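Local coordinates for protein precorrin-6A reductase (Rhodobacter capsulatus, PDB 4X7G) that probably reduces precorrin-6A with NADPH in cobalamin biosynthesis, and is held here with NADP and a reduced precorrin bound between two Rossmann-type domains, at residues L56-D70 / A83-F97. Sequence-based numbering, arbitrary orientation. Where two conformers were deposited one is given.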
ATOM      1  N   LEU A  56      10.099  16.041  -7.987  1.00 15.72           N
ATOM      2  CA  LEU A  56       9.381  16.247  -6.735  1.00 15.06           C
ATOM      3  C   LEU A  56       9.965  17.500  -6.047  1.00 15.83           C
ATOM      4  O   LEU A  56       9.269  18.308  -5.465  1.00 14.96           O
ATOM      5  CB  LEU A  56       9.545  15.029  -5.846  1.00 14.24           C
ATOM      6  CG  LEU A  56       8.892  15.183  -4.432  1.00 14.70           C
ATOM      7  CD1 LEU A  56       7.432  15.574  -4.537  1.00 14.29           C
ATOM      8  CD2 LEU A  56       9.047  13.841  -3.690  1.00 14.43           C
ATOM      9  N   VAL A  57      11.288  17.665  -6.105  1.00 16.14           N
ATOM     10  CA  VAL A  57      11.897  18.927  -5.622  1.00 16.19           C
ATOM     11  C   VAL A  57      11.230  20.164  -6.249  1.00 16.53           C
ATOM     12  O   VAL A  57      10.809  21.116  -5.571  1.00 17.07           O
ATOM     13  CB  VAL A  57      13.419  18.906  -5.909  1.00 17.49           C
ATOM     14  CG1 VAL A  57      14.010  20.323  -5.788  1.00 18.63           C
ATOM     15  CG2 VAL A  57      14.105  17.979  -4.969  1.00 19.66           C
ATOM     16  N   ASP A  58      11.089  20.108  -7.551  1.00 16.26           N
ATOM     17  CA  ASP A  58      10.511  21.181  -8.287  1.00 18.75           C
ATOM     18  C   ASP A  58       9.071  21.432  -7.830  1.00 17.77           C
ATOM     19  O   ASP A  58       8.584  22.551  -7.671  1.00 17.67           O
ATOM     20  CB  ASP A  58      10.523  20.996  -9.831  1.00 23.61           C
ATOM     21  CG  ASP A  58       9.928  22.193 -10.593  1.00 34.21           C
ATOM     22  OD1 ASP A  58      10.525  23.310 -10.471  1.00 35.98           O
ATOM     23  OD2 ASP A  58       8.849  22.036 -11.301  1.00 43.49           O
ATOM     24  N   TYR A  59       8.294  20.365  -7.698  1.00 17.25           N
ATOM     25  CA  TYR A  59       6.895  20.478  -7.239  1.00 16.81           C
ATOM     26  C   TYR A  59       6.813  21.096  -5.843  1.00 15.79           C
ATOM     27  O   TYR A  59       5.997  22.005  -5.602  1.00 15.91           O
ATOM     28  CB  TYR A  59       6.261  19.072  -7.236  1.00 17.19           C
ATOM     29  CG  TYR A  59       4.895  19.108  -6.695  1.00 16.70           C
ATOM     30  CD1 TYR A  59       3.854  19.421  -7.493  1.00 18.67           C
ATOM     31  CD2 TYR A  59       4.682  18.852  -5.342  1.00 18.61           C
ATOM     32  CE1 TYR A  59       2.521  19.430  -6.978  1.00 19.73           C
ATOM     33  CE2 TYR A  59       3.412  18.929  -4.808  1.00 20.37           C
ATOM     34  CZ  TYR A  59       2.408  19.166  -5.571  1.00 17.59           C
ATOM     35  OH  TYR A  59       1.177  19.219  -5.004  1.00 23.35           O
ATOM     36  N   LEU A  60       7.621  20.575  -4.922  1.00 15.24           N
ATOM     37  CA  LEU A  60       7.541  21.095  -3.571  1.00 15.13           C
ATOM     38  C   LEU A  60       7.795  22.612  -3.538  1.00 16.49           C
ATOM     39  O   LEU A  60       7.202  23.364  -2.781  1.00 16.56           O
ATOM     40  CB  LEU A  60       8.574  20.392  -2.662  1.00 15.98           C
ATOM     41  CG  LEU A  60       8.364  18.889  -2.463  1.00 14.15           C
ATOM     42  CD1 LEU A  60       9.534  18.265  -1.707  1.00 15.67           C
ATOM     43  CD2 LEU A  60       7.055  18.636  -1.658  1.00 15.20           C
ATOM     44  N   THR A  61       8.723  23.017  -4.420  1.00 17.06           N
ATOM     45  CA  THR A  61       9.135  24.438  -4.441  1.00 18.26           C
ATOM     46  C   THR A  61       8.006  25.272  -5.071  1.00 17.49           C
ATOM     47  O   THR A  61       7.587  26.287  -4.491  1.00 19.93           O
ATOM     48  CB  THR A  61      10.479  24.574  -5.233  1.00 18.16           C
ATOM     49  OG1 THR A  61      11.451  23.757  -4.629  1.00 21.87           O
ATOM     50  CG2 THR A  61      10.950  26.036  -5.266  1.00 22.74           C
ATOM     51  N   ARG A  62       7.543  24.883  -6.220  1.00 18.46           N
ATOM     52  CA  ARG A  62       6.537  25.699  -6.921  1.00 20.10           C
ATOM     53  C   ARG A  62       5.229  25.720  -6.211  1.00 19.94           C
ATOM     54  O   ARG A  62       4.485  26.716  -6.254  1.00 19.29           O
ATOM     55  CB  ARG A  62       6.381  25.331  -8.362  1.00 27.56           C
ATOM     56  CG  ARG A  62       5.914  23.982  -8.675  1.00 32.99           C
ATOM     57  CD  ARG A  62       5.666  23.946 -10.172  1.00 40.55           C
ATOM     58  NE  ARG A  62       6.898  24.033 -10.966  1.00 45.27           N
ATOM     59  CZ  ARG A  62       7.467  25.135 -11.473  1.00 51.10           C
ATOM     60  NH1 ARG A  62       6.951  26.347 -11.277  1.00 60.68           N
ATOM     61  NH2 ARG A  62       8.593  25.018 -12.192  1.00 53.63           N
ATOM     62  N   GLU A  63       4.871  24.623  -5.520  1.00 16.45           N
ATOM     63  CA  GLU A  63       3.576  24.478  -4.856  1.00 18.16           C
ATOM     64  C   GLU A  63       3.687  25.136  -3.519  1.00 17.00           C
ATOM     65  O   GLU A  63       2.609  25.319  -2.866  1.00 20.62           O
ATOM     66  CB  GLU A  63       3.128  22.967  -4.875  1.00 18.08           C
ATOM     67  CG  GLU A  63       1.708  22.630  -4.392  1.00 21.40           C
ATOM     68  CD  GLU A  63       0.639  23.179  -5.313  1.00 19.32           C
ATOM     69  OE1 GLU A  63       0.744  23.205  -6.606  1.00 21.42           O
ATOM     70  OE2 GLU A  63      -0.418  23.425  -4.708  1.00 24.46           O
ATOM     71  N   GLY A  64       4.843  25.425  -2.948  1.00 16.88           N
ATOM     72  CA  GLY A  64       4.994  25.941  -1.660  1.00 16.20           C
ATOM     73  C   GLY A  64       4.623  25.004  -0.528  1.00 17.38           C
ATOM     74  O   GLY A  64       4.066  25.403   0.486  1.00 18.51           O
ATOM     75  N   VAL A  65       4.967  23.741  -0.667  1.00 15.75           N
ATOM     76  CA  VAL A  65       4.688  22.707   0.370  1.00 13.70           C
ATOM     77  C   VAL A  65       5.553  22.953   1.606  1.00 13.82           C
ATOM     78  O   VAL A  65       6.769  23.128   1.534  1.00 14.95           O
ATOM     79  CB  VAL A  65       4.884  21.329  -0.230  1.00 15.40           C
ATOM     80  CG1 VAL A  65       4.743  20.259   0.827  1.00 12.81           C
ATOM     81  CG2 VAL A  65       3.895  21.064  -1.362  1.00 14.94           C
ATOM     82  N   SER A  66       4.927  22.904   2.777  1.00 12.80           N
ATOM     83  CA  SER A  66       5.636  22.996   3.995  1.00 12.17           C
ATOM     84  C   SER A  66       5.984  21.704   4.651  1.00 12.18           C
ATOM     85  O   SER A  66       6.954  21.612   5.431  1.00 13.91           O
ATOM     86  CB  SER A  66       4.815  23.835   4.987  1.00 12.83           C
ATOM     87  OG  SER A  66       3.519  23.307   5.240  1.00 12.88           O
ATOM     88  N   HIS A  67       5.160  20.680   4.467  1.00 11.42           N
ATOM     89  CA  HIS A  67       5.280  19.391   5.128  1.00 11.08           C
ATOM     90  C   HIS A  67       4.767  18.361   4.155  1.00 11.49           C
ATOM     91  O   HIS A  67       3.717  18.551   3.488  1.00 11.57           O
ATOM     92  CB  HIS A  67       4.445  19.280   6.426  1.00 11.43           C
ATOM     93  CG  HIS A  67       4.699  20.353   7.418  1.00 11.79           C
ATOM     94  ND1 HIS A  67       4.225  21.623   7.262  1.00 12.19           N
ATOM     95  CD2 HIS A  67       5.379  20.309   8.573  1.00 12.25           C
ATOM     96  CE1 HIS A  67       4.674  22.338   8.280  1.00 13.82           C
ATOM     97  NE2 HIS A  67       5.311  21.558   9.136  1.00 13.96           N
ATOM     98  N   VAL A  68       5.424  17.196   4.147  1.00 11.19           N
ATOM     99  CA  VAL A  68       4.997  16.035   3.406  1.00 10.55           C
ATOM    100  C   VAL A  68       4.682  14.908   4.391  1.00 10.72           C
ATOM    101  O   VAL A  68       5.487  14.575   5.232  1.00 10.65           O
ATOM    102  CB  VAL A  68       6.075  15.544   2.430  1.00 11.04           C
ATOM    103  CG1 VAL A  68       5.648  14.278   1.695  1.00 11.96           C
ATOM    104  CG2 VAL A  68       6.395  16.641   1.432  1.00 13.00           C
ATOM    105  N   ILE A  69       3.501  14.299   4.210  1.00 10.29           N
ATOM    106  CA  ILE A  69       3.184  13.012   4.857  1.00  9.75           C
ATOM    107  C   ILE A  69       3.186  11.954   3.791  1.00 10.31           C
ATOM    108  O   ILE A  69       2.385  11.983   2.869  1.00 10.90           O
ATOM    109  CB  ILE A  69       1.841  13.016   5.596  1.00 10.15           C
ATOM    110  CG1 ILE A  69       1.805  14.174   6.606  1.00 11.27           C
ATOM    111  CG2 ILE A  69       1.682  11.645   6.274  1.00 11.42           C
ATOM    112  CD1 ILE A  69       2.809  14.137   7.709  1.00 13.75           C
ATOM    113  N   ASP A  70       4.190  11.074   3.908  1.00 10.61           N
ATOM    114  CA  ASP A  70       4.292   9.961   2.991  1.00 10.68           C
ATOM    115  C   ASP A  70       3.437   8.829   3.505  1.00  9.97           C
ATOM    116  O   ASP A  70       3.868   8.064   4.364  1.00 11.31           O
ATOM    117  CB  ASP A  70       5.765   9.522   2.866  1.00 11.33           C
ATOM    118  CG  ASP A  70       5.911   8.256   2.083  1.00 12.34           C
ATOM    119  OD1 ASP A  70       4.937   7.797   1.465  1.00 11.77           O
ATOM    120  OD2 ASP A  70       7.058   7.687   2.120  1.00 13.76           O
ATOM    121  N   ALA A  83      10.902  10.689  -1.776  1.00 14.47           N
ATOM    122  CA  ALA A  83      10.438  11.730  -0.854  1.00 13.27           C
ATOM    123  C   ALA A  83      11.502  12.051   0.168  1.00 13.71           C
ATOM    124  O   ALA A  83      11.685  13.248   0.502  1.00 14.63           O
ATOM    125  CB  ALA A  83       9.139  11.290  -0.134  1.00 13.51           C
ATOM    126  N   VAL A  84      12.204  11.051   0.711  1.00 14.38           N
ATOM    127  CA  VAL A  84      13.283  11.367   1.641  1.00 14.12           C
ATOM    128  C   VAL A  84      14.289  12.273   0.947  1.00 14.45           C
ATOM    129  O   VAL A  84      14.659  13.298   1.572  1.00 16.06           O
ATOM    130  CB  VAL A  84      13.970  10.096   2.140  1.00 14.97           C
ATOM    131  CG1 VAL A  84      15.111  10.509   3.081  1.00 17.91           C
ATOM    132  CG2 VAL A  84      12.983   9.216   2.855  1.00 15.61           C
ATOM    133  N   ALA A  85      14.692  11.975  -0.264  1.00 14.88           N
ATOM    134  CA  ALA A  85      15.735  12.758  -0.944  1.00 17.48           C
ATOM    135  C   ALA A  85      15.239  14.114  -1.282  1.00 18.01           C
ATOM    136  O   ALA A  85      15.973  15.139  -1.014  1.00 19.44           O
ATOM    137  CB  ALA A  85      16.239  12.027  -2.144  1.00 18.17           C
ATOM    138  N   ALA A  86      14.022  14.239  -1.818  1.00 15.23           N
ATOM    139  CA  ALA A  86      13.519  15.542  -2.237  1.00 16.60           C
ATOM    140  C   ALA A  86      13.288  16.447  -1.006  1.00 16.06           C
ATOM    141  O   ALA A  86      13.540  17.677  -1.034  1.00 17.91           O
ATOM    142  CB  ALA A  86      12.252  15.423  -3.022  1.00 15.86           C
ATOM    143  N   CYS A  87      12.744  15.920   0.084  1.00 16.14           N
ATOM    144  CA  CYS A  87      12.520  16.706   1.294  1.00 17.21           C
ATOM    145  C   CYS A  87      13.836  17.121   1.928  1.00 17.39           C
ATOM    146  O   CYS A  87      13.935  18.262   2.451  1.00 18.26           O
ATOM    147  CB  CYS A  87      11.644  15.900   2.298  1.00 16.10           C
ATOM    148  SG  CYS A  87       9.915  15.792   1.718  1.00 16.05           S
ATOM    149  N   ALA A  88      14.819  16.247   1.888  1.00 18.09           N
ATOM    150  CA  ALA A  88      16.140  16.664   2.440  1.00 21.89           C
ATOM    151  C   ALA A  88      16.723  17.799   1.621  1.00 23.48           C
ATOM    152  O   ALA A  88      17.259  18.786   2.269  1.00 22.76           O
ATOM    153  CB  ALA A  88      17.095  15.514   2.457  1.00 22.93           C
ATOM    154  N   GLN A  89      16.622  17.715   0.304  1.00 19.91           N
ATOM    155  CA  GLN A  89      17.154  18.770  -0.615  0.50 22.13           C
ATOM    156  C   GLN A  89      16.464  20.111  -0.441  1.00 24.58           C
ATOM    157  O   GLN A  89      17.091  21.195  -0.553  1.00 25.93           O
ATOM    158  CB  GLN A  89      17.046  18.375  -2.098  0.50 23.78           C
ATOM    159  CG  GLN A  89      17.974  19.186  -2.989  0.50 24.93           C
ATOM    160  CD  GLN A  89      17.822  18.888  -4.455  0.50 23.96           C
ATOM    161  OE1 GLN A  89      17.689  17.748  -4.865  0.50 25.96           O
ATOM    162  NE2 GLN A  89      17.840  19.928  -5.260  0.50 23.30           N
ATOM    163  N   THR A  90      15.185  20.111  -0.152  1.00 20.51           N
ATOM    164  CA  THR A  90      14.444  21.324  -0.020  1.00 20.83           C
ATOM    165  C   THR A  90      14.286  21.813   1.395  1.00 19.31           C
ATOM    166  O   THR A  90      13.762  22.912   1.623  1.00 24.35           O
ATOM    167  CB  THR A  90      13.053  21.170  -0.651  1.00 20.16           C
ATOM    168  OG1 THR A  90      12.372  20.052  -0.004  1.00 19.07           O
ATOM    169  CG2 THR A  90      13.086  20.874  -2.132  1.00 20.49           C
ATOM    170  N   GLY A  91      14.593  21.029   2.388  1.00 19.42           N
ATOM    171  CA  GLY A  91      14.356  21.338   3.759  1.00 20.44           C
ATOM    172  C   GLY A  91      12.882  21.267   4.226  1.00 20.27           C
ATOM    173  O   GLY A  91      12.510  21.787   5.295  1.00 22.58           O
ATOM    174  N   VAL A  92      12.047  20.552   3.467  1.00 16.86           N
ATOM    175  CA  VAL A  92      10.650  20.322   3.831  1.00 16.38           C
ATOM    176  C   VAL A  92      10.572  19.174   4.790  1.00 16.59           C
ATOM    177  O   VAL A  92      11.165  18.089   4.589  1.00 16.23           O
ATOM    178  CB  VAL A  92       9.874  20.085   2.530  1.00 14.98           C
ATOM    179  CG1 VAL A  92       8.461  19.573   2.794  1.00 16.03           C
ATOM    180  CG2 VAL A  92       9.836  21.341   1.642  1.00 16.60           C
ATOM    181  N   ALA A  93       9.811  19.351   5.849  1.00 14.70           N
ATOM    182  CA  ALA A  93       9.646  18.351   6.865  1.00 15.23           C
ATOM    183  C   ALA A  93       8.817  17.151   6.330  1.00 13.11           C
ATOM    184  O   ALA A  93       7.913  17.348   5.551  1.00 13.23           O
ATOM    185  CB  ALA A  93       8.879  18.905   8.022  1.00 15.22           C
ATOM    186  N   LEU A  94       9.241  15.969   6.697  1.00 12.91           N
ATOM    187  CA  LEU A  94       8.659  14.704   6.180  1.00 12.45           C
ATOM    188  C   LEU A  94       8.384  13.710   7.295  1.00 12.61           C
ATOM    189  O   LEU A  94       9.228  13.484   8.166  1.00 12.36           O
ATOM    190  CB  LEU A  94       9.680  14.055   5.249  1.00 12.33           C
ATOM    191  CG  LEU A  94       9.398  12.662   4.714  1.00 12.53           C
ATOM    192  CD1 LEU A  94       8.169  12.643   3.862  1.00 12.97           C
ATOM    193  CD2 LEU A  94      10.585  12.144   3.894  1.00 12.44           C
ATOM    194  N   CYS A  95       7.172  13.138   7.322  1.00 12.23           N
ATOM    195  CA  CYS A  95       6.912  11.977   8.154  1.00 11.56           C
ATOM    196  C   CYS A  95       6.286  10.913   7.291  1.00 11.40           C
ATOM    197  O   CYS A  95       5.414  11.212   6.433  1.00 11.86           O
ATOM    198  CB  CYS A  95       5.954  12.230   9.280  1.00 13.02           C
ATOM    199  SG  CYS A  95       6.250  11.004  10.618  1.00 14.96           S
ATOM    200  N   ALA A  96       6.644   9.646   7.494  1.00 11.90           N
ATOM    201  CA  ALA A  96       5.951   8.516   6.817  1.00 12.86           C
ATOM    202  C   ALA A  96       4.906   7.993   7.723  1.00 12.45           C
ATOM    203  O   ALA A  96       5.180   7.558   8.822  1.00 14.75           O
ATOM    204  CB  ALA A  96       6.970   7.394   6.476  1.00 14.73           C
ATOM    205  N   PHE A  97       3.663   7.921   7.238  1.00 12.19           N
ATOM    206  CA  PHE A  97       2.578   7.340   7.927  1.00 11.82           C
ATOM    207  C   PHE A  97       2.463   5.915   7.505  1.00 13.58           C
ATOM    208  O   PHE A  97       1.916   5.564   6.449  1.00 16.02           O
ATOM    209  CB  PHE A  97       1.265   8.069   7.606  1.00 12.20           C
ATOM    210  CG  PHE A  97       0.058   7.578   8.327  1.00 12.15           C
ATOM    211  CD1 PHE A  97       0.101   6.664   9.399  1.00 12.40           C
ATOM    212  CD2 PHE A  97      -1.240   8.055   8.016  1.00 11.90           C
ATOM    213  CE1 PHE A  97      -1.068   6.262  10.067  1.00 13.57           C
ATOM    214  CE2 PHE A  97      -2.362   7.721   8.696  1.00 13.14           C
ATOM    215  CZ  PHE A  97      -2.296   6.800   9.670  1.00 13.78           C
TER
HETATM  216  O   HOH W   1       9.167  22.075   6.779  1.00 28.89           O
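Val68 and Leu94 pair side by side on neighbouring parallel strands, 67-70 and 93-97, and their side chains face the layer formed by helices 52-63 and 77-90. From CB, which has Cys87 SG and Leu94 CD1 as neighbours, Val68 forks two ways: CG1, anti to the backbone N (chi1 177°), meets Leu94 CD1 at 3.7 Å, while CG2 reaches Cys87 SG at 3.6 Å and also touches Val92 CG1, the two valine side chains crossing at about a right angle. The strands are joined by four backbone hydrogen bonds, from Val68 N to Ala93 O (2.9 Å) through Phe97 N to Asp70 O; before the first, a water bridges Ser66 O and Ala93 N. Above the sheet the axes of helical segments 56-63 and 83-90 cross at -49°, with Leu56 CD2 against Ala86 CB (3.6 Å). Thr90 OG1 bonds back to Ala86 O (2.8 Å), which turns CG2 onto Val57 CG1 at 3.8 Å. A glycine in place of Thr90 would probably leave Ala86 O with the backbone amide but without its hydroxyl donor, and Val57 CG1 and Leu60 CD1 less well covered. Asp70 OD2 turns to Ser80 and Arg228, and Cys95 is disulfide-linked to Cys231. The contact thus implies a division of labour where this Rossmann-type beta-alpha-beta unit meets the preceding helix 52-63: directional amide bonds fix strand register, whereas mainly apolar packing seats helix 77-90 against helix 52-63.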